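Local coordinates for McyG protein (PDB 4R0M), which probably activates phenylpropanoid-type starter acids or phenylalanine as acyl-adenylates and loads them onto its carrier domain at the start of microcystin assembly, at residues L178-S183 with G335-C340; I96-T101 with E117-I122; H197-M202 with L233-V238; L75-N80 with I84-A89. One frame throughout, in Å; residues are numbered along the deposited sequence.

Contact 1. Residues L178-S183 with G335-C340; sequences LLLFTS and GMTESC. With FA5 (adenosine-5'-[phenylalaninyl-phosphate]), chain C.
Thr337 has Leu180 on one side and the phosphate of the bound phenylalanyl-adenylate on the other, with Thr182 CG2 coming in from the flank. Its CB lies 3.4 Å from FA5 OP2, and from there the two branches part. The methyl CG2, anti to the backbone N (chi1 of OG1 -54°), runs against the leucine, 3.7 Å from Leu180 CB, with Leu180 CD1 almost as near. The hydroxyl takes the ligand side: Thr337 OG1 donates to FA5 OP2 at 2.6 Å, while Thr182 CG2 meets OG1 tip to tip at 3.4 Å. A second bond reaches that phosphate oxygen from the backbone, Thr337 N to FA5 OP2 at 3.2 Å and 160°, so one residue grips OP2 twice; packing of CG2 on Leu180 probably helps hold chi1 and keep OG1 toward the phosphate. Next door, Gly335 O accepts a hydrogen bond from the ligand amino group, FA5 N, at 2.6 Å. This is the adenylate pocket of an ANL-superfamily adenylation domain, where Asp421 and Lys533 also hydrogen-bond to the ligand. Strand 176-182 pairs with strand 190-195, whose Val192 touches Thr337, and Val227 of helix 227-240 packs on both Leu180 and Thr337.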
loop_
_atom_site.group_PDB
_atom_site.type_symbol
_atom_site.label_atom_id
_atom_site.label_comp_id
_atom_site.label_asym_id
_atom_site.label_seq_id
_atom_site.Cartn_x
_atom_site.Cartn_y
_atom_site.Cartn_z
ATOM N N LEU A 178 -0.190 -6.991 -15.738
ATOM C CA LEU A 178 0.492 -6.160 -14.756
ATOM C C LEU A 178 1.431 -6.989 -13.888
ATOM O O LEU A 178 1.048 -8.038 -13.365
ATOM C CB LEU A 178 -0.536 -5.430 -13.884
ATOM C CG LEU A 178 -0.075 -4.449 -12.799
ATOM C CD1 LEU A 178 0.690 -3.266 -13.379
ATOM C CD2 LEU A 178 -1.282 -3.974 -12.005
ATOM N N LEU A 179 2.662 -6.511 -13.750
ATOM C CA LEU A 179 3.656 -7.171 -12.913
ATOM C C LEU A 179 4.114 -6.226 -11.806
ATOM O O LEU A 179 4.731 -5.196 -12.080
ATOM C CB LEU A 179 4.838 -7.652 -13.764
ATOM C CG LEU A 179 6.001 -8.411 -13.114
ATOM C CD1 LEU A 179 5.542 -9.660 -12.378
ATOM C CD2 LEU A 179 7.029 -8.770 -14.176
ATOM N N LEU A 180 3.791 -6.578 -10.562
ATOM C CA LEU A 180 4.122 -5.749 -9.402
ATOM C C LEU A 180 5.048 -6.467 -8.423
ATOM O O LEU A 180 4.685 -7.497 -7.846
ATOM C CB LEU A 180 2.850 -5.293 -8.676
ATOM C CG LEU A 180 1.912 -4.313 -9.385
ATOM C CD1 LEU A 180 0.526 -4.374 -8.765
ATOM C CD2 LEU A 180 2.463 -2.898 -9.337
ATOM N N PHE A 181 6.240 -5.908 -8.237
ATOM C CA PHE A 181 7.232 -6.480 -7.335
ATOM C C PHE A 181 7.071 -5.957 -5.916
ATOM O O PHE A 181 7.001 -4.749 -5.695
ATOM C CB PHE A 181 8.649 -6.194 -7.841
ATOM C CG PHE A 181 9.093 -7.105 -8.949
ATOM C CD1 PHE A 181 8.770 -6.824 -10.275
ATOM C CD2 PHE A 181 9.844 -8.242 -8.671
ATOM C CE1 PHE A 181 9.181 -7.664 -11.297
ATOM C CE2 PHE A 181 10.258 -9.085 -9.691
ATOM C CZ PHE A 181 9.926 -8.796 -11.006
ATOM N N THR A 182 6.997 -6.880 -4.962
ATOM C CA THR A 182 7.013 -6.545 -3.540
ATOM C C THR A 182 8.335 -6.998 -2.933
ATOM O O THR A 182 8.883 -8.032 -3.330
ATOM C CB THR A 182 5.865 -7.229 -2.773
ATOM O OG1 THR A 182 5.859 -8.631 -3.069
ATOM C CG2 THR A 182 4.522 -6.633 -3.158
ATOM N N SER A 183 8.850 -6.223 -1.981
ATOM C CA SER A 183 10.063 -6.605 -1.258
ATOM C C SER A 183 9.735 -7.687 -0.239
ATOM O O SER A 183 8.836 -7.523 0.590
ATOM C CB SER A 183 10.701 -5.397 -0.563
ATOM O OG SER A 183 11.407 -4.584 -1.485
ATOM N N GLY A 335 -6.411 -6.601 2.055
ATOM C CA GLY A 335 -5.992 -6.799 0.680
ATOM C C GLY A 335 -4.485 -6.920 0.584
ATOM O O GLY A 335 -3.769 -6.694 1.563
HETATM N N MSE A 336 -4.008 -7.291 -0.599
HETATM C CA MSE A 336 -2.575 -7.411 -0.861
HETATM C C MSE A 336 -2.348 -7.310 -2.340
HETATM O O MSE A 336 -3.300 -7.348 -3.126
HETATM C CB MSE A 336 -2.007 -8.718 -0.297
HETATM C CG MSE A 336 -2.666 -9.986 -0.834
HETATM SE SE MSE A 336 -2.423 -11.453 0.460
HETATM C CE MSE A 336 -0.454 -11.444 0.588
ATOM N N THR A 337 -1.083 -7.173 -2.728
ATOM C CA THR A 337 -0.694 -7.146 -4.136
ATOM C C THR A 337 -1.148 -8.422 -4.847
ATOM O O THR A 337 -1.598 -8.377 -5.995
ATOM C CB THR A 337 0.833 -6.964 -4.283
ATOM O OG1 THR A 337 1.241 -5.795 -3.559
ATOM C CG2 THR A 337 1.230 -6.809 -5.739
ATOM N N GLU A 338 -1.051 -9.545 -4.141
ATOM C CA GLU A 338 -1.400 -10.859 -4.680
ATOM C C GLU A 338 -2.892 -11.028 -4.996
ATOM O O GLU A 338 -3.274 -11.949 -5.725
ATOM C CB GLU A 338 -0.918 -11.966 -3.734
ATOM C CG GLU A 338 0.587 -12.222 -3.779
ATOM C CD GLU A 338 1.398 -11.310 -2.868
ATOM O OE1 GLU A 338 0.848 -10.325 -2.331
ATOM O OE2 GLU A 338 2.602 -11.585 -2.685
ATOM N N SER A 339 -3.726 -10.140 -4.457
ATOM C CA SER A 339 -5.169 -10.183 -4.703
ATOM C C SER A 339 -5.711 -8.881 -5.301
ATOM O O SER A 339 -6.883 -8.551 -5.113
ATOM C CB SER A 339 -5.929 -10.538 -3.415
ATOM O OG SER A 339 -5.897 -9.469 -2.480
ATOM N N CYS A 340 -4.858 -8.152 -6.021
ATOM C CA CYS A 340 -5.235 -6.883 -6.661
ATOM C C CYS A 340 -5.901 -5.991 -5.599
ATOM O O CYS A 340 -7.048 -5.556 -5.762
ATOM C CB CYS A 340 -6.195 -7.127 -7.834
ATOM S SG CYS A 340 -5.716 -8.465 -8.952
HETATM C C FA5 C . -0.853 -3.718 0.510
HETATM O O FA5 C . -0.348 -3.100 1.439
HETATM C CA FA5 C . -2.352 -3.846 0.414
HETATM N N FA5 C . -2.767 -4.308 1.717
HETATM C CB FA5 C . -3.037 -2.503 0.123
HETATM C CG FA5 C . -4.569 -2.428 0.136
HETATM C CD1 FA5 C . -5.394 -3.393 0.716
HETATM C CD2 FA5 C . -5.186 -1.318 -0.457
HETATM C CE1 FA5 C . -6.788 -3.256 0.694
HETATM C CE2 FA5 C . -6.577 -1.167 -0.478
HETATM C CZ FA5 C . -7.385 -2.144 0.100
HETATM P P FA5 C . 1.365 -5.180 -0.072
HETATM O OP1 FA5 C . 2.532 -4.231 -0.013
HETATM O OP2 FA5 C . 1.449 -6.379 -0.983
HETATM O OP3 FA5 C . 0.033 -4.343 -0.472
HETATM O "O5'" FA5 C . 1.129 -5.700 1.436
HETATM C "C5'" FA5 C . 0.143 -6.673 1.771
HETATM C "C4'" FA5 C . 0.258 -6.972 3.258
HETATM O "O4'" FA5 C . -0.087 -5.838 4.063
HETATM C "C3'" FA5 C . -0.685 -8.066 3.715
HETATM O "O3'" FA5 C . -0.167 -9.368 3.446
HETATM C "C2'" FA5 C . -0.786 -7.790 5.198
HETATM O "O2'" FA5 C . 0.326 -8.364 5.893
HETATM C "C1'" FA5 C . -0.681 -6.282 5.287
HETATM N N9 FA5 C . -2.047 -5.718 5.441
HETATM C C8 FA5 C . -2.773 -5.141 4.466
HETATM N N7 FA5 C . -3.979 -4.723 4.922
HETATM C C5 FA5 C . -4.046 -5.043 6.227
HETATM C C6 FA5 C . -5.039 -4.892 7.320
HETATM N N6 FA5 C . -6.236 -4.300 7.103
HETATM N N1 FA5 C . -4.712 -5.367 8.546
HETATM C C2 FA5 C . -3.525 -5.963 8.781
HETATM N N3 FA5 C . -2.576 -6.129 7.840
HETATM C C4 FA5 C . -2.771 -5.701 6.565
#

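Contact 2. Residues I96-T101 with E117-I122; sequences IPVPLT and ENVWKI
Strand 96-99, with the loop that follows it, faces the last turns of helix 111-122, the backbones coming closest at Leu100 and Val119, whose CA atoms are 9.0 Å apart. That spacing is bridged by side chains alone, and a single helix residue, Val119, meets both Val98 and Leu100. Val119 CG1 is anti to the backbone N (chi1 170°) and therefore extends toward the strand, where it meets Val98 CG1 tip to tip at 4.1 Å. Leu100 arrives at the same valine with its branched end: CD1 sits 3.8 Å from Val119 CB and equally near Val119 CG1, while Leu100 CD2 lies 4.1 Å from Val119 CG2. The valine thus has both methyls and its branch point against the leucine. Strand 96-99 is an edge of the four-stranded parallel sheet with strands 72-76, 128-130 and 152-154, and helix 111-122 lies in the chain between strand 96-99 and strand 128-130, packing on the sheet within the large N-terminal part of the adenylation domain. Phe181 of strand 176-182 touches both valines, adding an aromatic side chain to the aliphatic cluster. Leu123, just past the helix, also packs on Val98.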
loop_
_atom_site.group_PDB
_atom_site.type_symbol
_atom_site.label_atom_id
_atom_site.label_comp_id
_atom_site.label_asym_id
_atom_site.label_seq_id
_atom_site.Cartn_x
_atom_site.Cartn_y
_atom_site.Cartn_z
ATOM N N ILE A 96 3.616 -5.231 -20.812
ATOM C CA ILE A 96 3.446 -5.364 -19.366
ATOM C C ILE A 96 4.210 -4.264 -18.617
ATOM O O ILE A 96 5.445 -4.256 -18.616
ATOM C CB ILE A 96 3.859 -6.768 -18.866
ATOM C CG1 ILE A 96 3.017 -7.851 -19.557
ATOM C CG2 ILE A 96 3.711 -6.870 -17.350
ATOM C CD1 ILE A 96 3.662 -9.220 -19.589
ATOM N N PRO A 97 3.476 -3.328 -17.983
ATOM C CA PRO A 97 4.136 -2.299 -17.186
ATOM C C PRO A 97 4.608 -2.870 -15.851
ATOM O O PRO A 97 3.927 -3.713 -15.260
ATOM C CB PRO A 97 3.033 -1.263 -16.965
ATOM C CG PRO A 97 1.766 -2.051 -17.006
ATOM C CD PRO A 97 2.006 -3.227 -17.910
ATOM N N VAL A 98 5.781 -2.429 -15.405
ATOM C CA VAL A 98 6.335 -2.864 -14.126
ATOM C C VAL A 98 6.603 -1.622 -13.275
ATOM O O VAL A 98 7.716 -1.083 -13.276
ATOM C CB VAL A 98 7.611 -3.722 -14.303
ATOM C CG1 VAL A 98 8.067 -4.299 -12.969
ATOM C CG2 VAL A 98 7.365 -4.849 -15.300
ATOM N N PRO A 99 5.566 -1.146 -12.562
ATOM C CA PRO A 99 5.700 0.066 -11.765
ATOM C C PRO A 99 6.524 -0.193 -10.514
ATOM O O PRO A 99 6.276 -1.162 -9.794
ATOM C CB PRO A 99 4.248 0.414 -11.390
ATOM C CG PRO A 99 3.379 -0.493 -12.203
ATOM C CD PRO A 99 4.212 -1.709 -12.462
ATOM N N LEU A 100 7.515 0.657 -10.278
ATOM C CA LEU A 100 8.334 0.561 -9.076
ATOM C C LEU A 100 8.388 1.912 -8.370
ATOM O O LEU A 100 8.222 2.957 -9.002
ATOM C CB LEU A 100 9.741 0.051 -9.412
ATOM C CG LEU A 100 9.874 -1.389 -9.931
ATOM C CD1 LEU A 100 11.264 -1.634 -10.499
ATOM C CD2 LEU A 100 9.544 -2.419 -8.859
ATOM N N THR A 101 8.603 1.874 -7.057
ATOM C CA THR A 101 8.702 3.075 -6.236
ATOM C C THR A 101 9.826 3.970 -6.745
ATOM O O THR A 101 10.927 3.497 -7.031
ATOM C CB THR A 101 8.954 2.715 -4.754
ATOM O OG1 THR A 101 7.916 1.842 -4.291
ATOM C CG2 THR A 101 8.989 3.966 -3.870
ATOM N N GLU A 117 17.362 -1.820 -9.576
ATOM C CA GLU A 117 18.471 -2.564 -10.178
ATOM C C GLU A 117 18.228 -4.073 -10.189
ATOM O O GLU A 117 18.531 -4.740 -11.179
ATOM C CB GLU A 117 19.797 -2.238 -9.479
ATOM C CG GLU A 117 20.281 -0.815 -9.723
ATOM C CD GLU A 117 21.604 -0.493 -9.047
ATOM O OE1 GLU A 117 22.240 -1.401 -8.474
ATOM O OE2 GLU A 117 22.014 0.682 -9.094
ATOM N N ASN A 118 17.683 -4.600 -9.092
ATOM C CA ASN A 118 17.394 -6.032 -8.985
ATOM C C ASN A 118 16.320 -6.484 -9.967
ATOM O O ASN A 118 16.503 -7.472 -10.680
ATOM C CB ASN A 118 17.002 -6.418 -7.552
ATOM C CG ASN A 118 18.196 -6.498 -6.612
ATOM O OD1 ASN A 118 19.340 -6.655 -7.043
ATOM N ND2 ASN A 118 17.929 -6.395 -5.314
ATOM N N VAL A 119 15.209 -5.751 -9.999
ATOM C CA VAL A 119 14.106 -6.030 -10.915
ATOM C C VAL A 119 14.590 -5.929 -12.363
ATOM O O VAL A 119 14.270 -6.785 -13.190
ATOM C CB VAL A 119 12.902 -5.090 -10.655
ATOM C CG1 VAL A 119 11.854 -5.213 -11.752
ATOM C CG2 VAL A 119 12.284 -5.383 -9.296
ATOM N N TRP A 120 15.380 -4.893 -12.647
ATOM C CA TRP A 120 15.975 -4.684 -13.970
ATOM C C TRP A 120 16.773 -5.875 -14.430
ATOM O O TRP A 120 16.703 -6.259 -15.599
ATOM C CB TRP A 120 16.838 -3.427 -13.958
ATOM C CG TRP A 120 17.474 -3.061 -15.277
ATOM C CD1 TRP A 120 16.882 -2.414 -16.359
ATOM C CD2 TRP A 120 18.870 -3.275 -15.681
ATOM N NE1 TRP A 120 17.784 -2.233 -17.379
ATOM C CE2 TRP A 120 18.994 -2.725 -17.039
ATOM C CE3 TRP A 120 19.985 -3.852 -15.082
ATOM C CZ2 TRP A 120 20.192 -2.762 -17.740
ATOM C CZ3 TRP A 120 21.186 -3.884 -15.801
ATOM C CH2 TRP A 120 21.284 -3.353 -17.095
ATOM N N LYS A 121 17.528 -6.473 -13.510
ATOM C CA LYS A 121 18.321 -7.667 -13.806
ATOM C C LYS A 121 17.443 -8.911 -13.975
ATOM O O LYS A 121 17.684 -9.728 -14.864
ATOM C CB LYS A 121 19.389 -7.892 -12.728
ATOM C CG LYS A 121 20.526 -6.881 -12.783
ATOM C CD LYS A 121 21.398 -6.910 -11.534
ATOM C CE LYS A 121 22.447 -5.808 -11.585
ATOM N NZ LYS A 121 23.461 -5.926 -10.497
ATOM N N ILE A 122 16.424 -9.037 -13.127
ATOM C CA ILE A 122 15.475 -10.151 -13.203
ATOM C C ILE A 122 14.733 -10.190 -14.549
ATOM O O ILE A 122 14.463 -11.269 -15.082
ATOM C CB ILE A 122 14.479 -10.123 -12.015
ATOM C CG1 ILE A 122 15.201 -10.472 -10.709
ATOM C CG2 ILE A 122 13.320 -11.091 -12.231
ATOM C CD1 ILE A 122 14.477 -10.029 -9.454
#

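Contact 3. Residues H197-M202 with L233-V238; sequences HNILSM and LGIMAV
The short segments of helices 196-210 and 227-240 cross steeply, with CA atoms 8.1 Å apart between Ile199 and Ile235 and 8.0 Å between Leu200 and Met236. The isoleucines carry the contact: Ile199 CG2 meets Ile235 CG2 at 3.8 Å and Ile235 CD1 almost as closely, the two side chains crossing at about a right angle. In both, CG2 is anti to the backbone N (chi1 of CG1 -64° and -67°), which turns methyl toward methyl. Leu200 adds its CD2, 4.2 Å from Ile235 CG2. Away from the interface, Ser201 OG donates to His197 O at 2.5 Å, and Ser201 N reaches that oxygen from the other face of its plane. Helix 227-240 has a pi-type turn at 233-235, just where Ile235 is presented. Within the adenylation domain, Ile235 also packs on Phe91 of helix 80-93 and Leu200 on Val22 of helix 19-27. With only methyl groups meeting between the helices, the contact has no directional bond and rests on the fit of buried aliphatic surfaces.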
loop_
_atom_site.group_PDB
_atom_site.type_symbol
_atom_site.label_atom_id
_atom_site.label_comp_id
_atom_site.label_asym_id
_atom_site.label_seq_id
_atom_site.Cartn_x
_atom_site.Cartn_y
_atom_site.Cartn_z
ATOM N N HIS A 197 -8.047 -10.749 -16.036
ATOM C CA HIS A 197 -9.095 -11.470 -15.324
ATOM C C HIS A 197 -8.950 -11.365 -13.832
ATOM O O HIS A 197 -9.953 -11.263 -13.130
ATOM C CB HIS A 197 -9.147 -12.929 -15.766
ATOM C CG HIS A 197 -10.381 -13.664 -15.294
ATOM N ND1 HIS A 197 -11.619 -13.354 -15.725
ATOM C CD2 HIS A 197 -10.529 -14.725 -14.404
ATOM C CE1 HIS A 197 -12.514 -14.170 -15.140
ATOM N NE2 HIS A 197 -11.847 -15.010 -14.331
ATOM N N ASN A 198 -7.707 -11.388 -13.339
ATOM C CA ASN A 198 -7.423 -11.136 -11.919
ATOM C C ASN A 198 -7.976 -9.787 -11.476
ATOM O O ASN A 198 -8.752 -9.703 -10.525
ATOM C CB ASN A 198 -5.909 -11.169 -11.630
ATOM C CG ASN A 198 -5.324 -12.576 -11.620
ATOM O OD1 ASN A 198 -4.169 -12.773 -12.009
ATOM N ND2 ASN A 198 -6.104 -13.553 -11.169
ATOM N N ILE A 199 -7.570 -8.738 -12.188
ATOM C CA ILE A 199 -7.903 -7.357 -11.844
ATOM C C ILE A 199 -9.410 -7.088 -11.946
ATOM O O ILE A 199 -10.018 -6.558 -11.011
ATOM C CB ILE A 199 -7.100 -6.361 -12.718
ATOM C CG1 ILE A 199 -5.599 -6.499 -12.433
ATOM C CG2 ILE A 199 -7.558 -4.926 -12.479
ATOM C CD1 ILE A 199 -4.697 -5.996 -13.542
ATOM N N LEU A 200 -10.004 -7.477 -13.071
ATOM C CA LEU A 200 -11.418 -7.203 -13.330
ATOM C C LEU A 200 -12.369 -8.063 -12.504
ATOM O O LEU A 200 -13.526 -7.696 -12.302
ATOM C CB LEU A 200 -11.728 -7.278 -14.829
ATOM C CG LEU A 200 -10.966 -6.223 -15.641
ATOM C CD1 LEU A 200 -11.196 -6.399 -17.132
ATOM C CD2 LEU A 200 -11.322 -4.809 -15.196
ATOM N N SER A 201 -11.866 -9.194 -12.013
ATOM C CA SER A 201 -12.608 -10.026 -11.071
ATOM C C SER A 201 -12.638 -9.409 -9.666
ATOM O O SER A 201 -13.583 -9.634 -8.906
ATOM C CB SER A 201 -12.032 -11.439 -11.036
ATOM O OG SER A 201 -12.203 -12.093 -12.282
HETATM N N MSE A 202 -11.654 -8.605 -9.313
HETATM C CA MSE A 202 -11.664 -7.876 -8.080
HETATM C C MSE A 202 -12.597 -6.737 -8.244
HETATM O O MSE A 202 -13.406 -6.494 -7.378
HETATM C CB MSE A 202 -10.239 -7.432 -7.747
HETATM C CG MSE A 202 -10.097 -6.544 -6.522
HETATM SE SE MSE A 202 -10.533 -4.678 -6.789
HETATM C CE MSE A 202 -10.678 -4.047 -5.011
ATOM N N LEU A 233 -8.365 2.293 -6.717
ATOM C CA LEU A 233 -8.648 3.708 -6.955
ATOM C C LEU A 233 -8.132 4.183 -8.313
ATOM O O LEU A 233 -7.901 5.375 -8.524
ATOM C CB LEU A 233 -8.101 4.570 -5.811
ATOM C CG LEU A 233 -8.676 4.276 -4.420
ATOM C CD1 LEU A 233 -7.916 5.037 -3.345
ATOM C CD2 LEU A 233 -10.167 4.580 -4.343
ATOM N N GLY A 234 -7.966 3.234 -9.229
ATOM C CA GLY A 234 -7.561 3.524 -10.595
ATOM C C GLY A 234 -8.452 2.789 -11.573
ATOM O O GLY A 234 -9.424 3.349 -12.084
ATOM N N ILE A 235 -8.125 1.521 -11.810
ATOM C CA ILE A 235 -8.837 0.680 -12.772
ATOM C C ILE A 235 -10.315 0.475 -12.417
ATOM O O ILE A 235 -11.162 0.414 -13.312
ATOM C CB ILE A 235 -8.118 -0.676 -12.959
ATOM C CG1 ILE A 235 -6.755 -0.462 -13.630
ATOM C CG2 ILE A 235 -8.968 -1.650 -13.770
ATOM C CD1 ILE A 235 -5.752 -1.570 -13.380
HETATM N N MSE A 236 -10.623 0.385 -11.122
HETATM C CA MSE A 236 -12.015 0.290 -10.665
HETATM C C MSE A 236 -12.812 1.473 -11.145
HETATM O O MSE A 236 -13.918 1.309 -11.666
HETATM C CB MSE A 236 -12.133 0.153 -9.145
HETATM C CG MSE A 236 -13.577 -0.200 -8.781
HETATM SE SE MSE A 236 -13.841 -0.447 -6.847
HETATM C CE MSE A 236 -13.866 1.458 -6.351
ATOM N N ALA A 237 -12.252 2.671 -10.983
ATOM C CA ALA A 237 -12.925 3.900 -11.384
ATOM C C ALA A 237 -13.188 3.934 -12.887
ATOM O O ALA A 237 -14.228 4.423 -13.329
ATOM C CB ALA A 237 -12.120 5.112 -10.950
ATOM N N VAL A 238 -12.240 3.406 -13.659
ATOM C CA VAL A 238 -12.390 3.281 -15.109
ATOM C C VAL A 238 -13.502 2.276 -15.436
ATOM O O VAL A 238 -14.353 2.545 -16.284
ATOM C CB VAL A 238 -11.063 2.874 -15.788
ATOM C CG1 VAL A 238 -11.227 2.798 -17.300
ATOM C CG2 VAL A 238 -9.960 3.860 -15.436
#

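Contact 4. Residues L75-N80 with I84-A89; sequences LQIAKN and IPALWA
Leu75 CD2 meets Leu87 CD1 at 4.2 Å, the leucines crossing at about a right angle, and Ile77 CD1 touches Ala86 CB at 4.1 Å; these two pairs make the apolar part of the contact. Leu87 has its CG anti to the backbone N (chi1 -179°), which carries CD1 to the strand residue. The polar part is a helical turn: Ile84 N donates to Asn80 O over 3.4 Å, a weak bond though nearly straight at 170°. Asn80 O is also skirted by carbon, with Ile84 CG1 at 4.0 Å and Pro85 CD at 4.1 Å. Pro85 has no N-H to give, so that one bond is missing and the helix is kinked there; Trp88 N to Ile84 O, 3.0 Å, is regular. A shell further out, Asp131 OD2 accepts from the backbone N of Ala78 and of Lys79, the latter at the N-cap of helix 80-93, which probably fixes the loop leading into the helix. Together strand 72-76, helix 80-93 and strand 96-99 form a beta-alpha-beta unit, whose first strand and helix meet in this contact. Helix 48-64 and strand 33-37 pack on Ile84 and Pro85 of the helix.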
loop_
_atom_site.group_PDB
_atom_site.type_symbol
_atom_site.label_atom_id
_atom_site.label_comp_id
_atom_site.label_asym_id
_atom_site.label_seq_id
_atom_site.Cartn_x
_atom_site.Cartn_y
_atom_site.Cartn_z
ATOM N N LEU A 75 8.510 1.196 -14.813
ATOM C CA LEU A 75 7.996 2.547 -14.588
ATOM C C LEU A 75 8.674 3.222 -13.400
ATOM O O LEU A 75 8.677 2.693 -12.283
ATOM C CB LEU A 75 6.475 2.531 -14.397
ATOM C CG LEU A 75 5.550 2.562 -15.621
ATOM C CD1 LEU A 75 5.651 1.307 -16.483
ATOM C CD2 LEU A 75 4.112 2.795 -15.177
ATOM N N GLN A 76 9.258 4.386 -13.668
ATOM C CA GLN A 76 9.884 5.223 -12.651
ATOM C C GLN A 76 9.417 6.663 -12.852
ATOM O O GLN A 76 10.202 7.554 -13.183
ATOM C CB GLN A 76 11.411 5.115 -12.733
ATOM C CG GLN A 76 11.967 3.794 -12.226
ATOM C CD GLN A 76 12.003 3.723 -10.710
ATOM O OE1 GLN A 76 11.044 3.286 -10.070
ATOM N NE2 GLN A 76 13.105 4.172 -10.129
ATOM N N ILE A 77 8.118 6.872 -12.651
ATOM C CA ILE A 77 7.464 8.137 -12.962
ATOM C C ILE A 77 6.801 8.722 -11.718
ATOM O O ILE A 77 5.849 8.146 -11.184
ATOM C CB ILE A 77 6.398 7.954 -14.072
ATOM C CG1 ILE A 77 6.996 7.237 -15.294
ATOM C CG2 ILE A 77 5.798 9.297 -14.464
ATOM C CD1 ILE A 77 5.975 6.560 -16.186
ATOM N N ALA A 78 7.303 9.871 -11.267
ATOM C CA ALA A 78 6.758 10.548 -10.088
ATOM C C ALA A 78 5.542 11.406 -10.425
ATOM O O ALA A 78 4.636 11.549 -9.607
ATOM C CB ALA A 78 7.829 11.390 -9.409
ATOM N N LYS A 79 5.530 11.975 -11.627
ATOM C CA LYS A 79 4.440 12.839 -12.069
ATOM C C LYS A 79 3.217 12.017 -12.479
ATOM O O LYS A 79 3.265 11.247 -13.441
ATOM C CB LYS A 79 4.909 13.725 -13.223
ATOM C CG LYS A 79 4.061 14.961 -13.452
ATOM C CD LYS A 79 4.605 15.768 -14.620
ATOM C CE LYS A 79 3.714 16.954 -14.947
ATOM N NZ LYS A 79 4.229 17.675 -16.144
ATOM N N ASN A 80 2.124 12.190 -11.739
ATOM C CA ASN A 80 0.891 11.433 -11.959
ATOM C C ASN A 80 0.269 11.617 -13.346
ATOM O O ASN A 80 -0.330 10.688 -13.885
ATOM C CB ASN A 80 -0.128 11.737 -10.854
ATOM C CG ASN A 80 0.283 11.162 -9.504
ATOM O OD1 ASN A 80 1.319 10.507 -9.385
ATOM N ND2 ASN A 80 -0.533 11.399 -8.482
ATOM N N ILE A 84 -0.162 7.520 -15.225
ATOM C CA ILE A 84 -1.415 6.873 -15.628
ATOM C C ILE A 84 -1.562 6.713 -17.156
ATOM O O ILE A 84 -1.870 5.615 -17.623
ATOM C CB ILE A 84 -2.649 7.553 -14.984
ATOM C CG1 ILE A 84 -2.569 7.440 -13.454
ATOM C CG2 ILE A 84 -3.938 6.920 -15.484
ATOM C CD1 ILE A 84 -3.480 8.382 -12.694
ATOM N N PRO A 85 -1.323 7.786 -17.938
ATOM C CA PRO A 85 -1.360 7.590 -19.388
ATOM C C PRO A 85 -0.348 6.562 -19.906
ATOM O O PRO A 85 -0.665 5.808 -20.828
ATOM C CB PRO A 85 -1.057 8.987 -19.933
ATOM C CG PRO A 85 -1.569 9.903 -18.877
ATOM C CD PRO A 85 -1.201 9.217 -17.594
ATOM N N ALA A 86 0.845 6.526 -19.313
ATOM C CA ALA A 86 1.874 5.553 -19.694
ATOM C C ALA A 86 1.505 4.126 -19.291
ATOM O O ALA A 86 1.810 3.174 -20.014
ATOM C CB ALA A 86 3.221 5.936 -19.102
ATOM N N LEU A 87 0.858 3.985 -18.136
ATOM C CA LEU A 87 0.390 2.687 -17.651
ATOM C C LEU A 87 -0.678 2.111 -18.582
ATOM O O LEU A 87 -0.625 0.930 -18.948
ATOM C CB LEU A 87 -0.161 2.811 -16.226
ATOM C CG LEU A 87 -0.676 1.542 -15.540
ATOM C CD1 LEU A 87 0.464 0.747 -14.919
ATOM C CD2 LEU A 87 -1.711 1.897 -14.484
ATOM N N TRP A 88 -1.641 2.956 -18.954
ATOM C CA TRP A 88 -2.708 2.575 -19.874
ATOM C C TRP A 88 -2.219 2.366 -21.276
ATOM O O TRP A 88 -2.753 1.523 -21.998
ATOM C CB TRP A 88 -3.849 3.586 -19.833
ATOM C CG TRP A 88 -4.756 3.361 -18.651
ATOM C CD1 TRP A 88 -4.810 4.090 -17.467
ATOM C CD2 TRP A 88 -5.758 2.301 -18.490
ATOM N NE1 TRP A 88 -5.757 3.575 -16.615
ATOM C CE2 TRP A 88 -6.360 2.501 -17.166
ATOM C CE3 TRP A 88 -6.206 1.246 -19.283
ATOM C CZ2 TRP A 88 -7.361 1.672 -16.681
ATOM C CZ3 TRP A 88 -7.216 0.416 -18.782
ATOM C CH2 TRP A 88 -7.778 0.625 -17.511
ATOM N N ALA A 89 -1.189 3.110 -21.671
ATOM C CA ALA A 89 -0.524 2.879 -22.952
ATOM C C ALA A 89 -0.051 1.429 -23.053
ATOM O O ALA A 89 -0.303 0.757 -24.056
ATOM C CB ALA A 89 0.645 3.833 -23.132
#

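In the fold
From the N terminus, contact 4 closes first, a tight loop between strand 72-76 and helix 80-93. Contact 2 follows, joining strand 96-99 to helix 111-122; it meets contact 4 in the sheet, where Val98 O and Leu100 N probably hydrogen-bond to the backbone of Leu75. Contact 1 then opens at strand 176-182 and closes only at 335-340, a loop within which contact 3 lies nested. None of the loops cross. Contact 1 touches contact 2 through Leu179 O against Pro99, Cys340 rests against Asn198 and Met202 of contact 3, and Trp88 of contact 4 touches Ile235 and Val238, tying the parallel sheet and helices 80-93, 196-210 and 227-240 to the adenylate pocket.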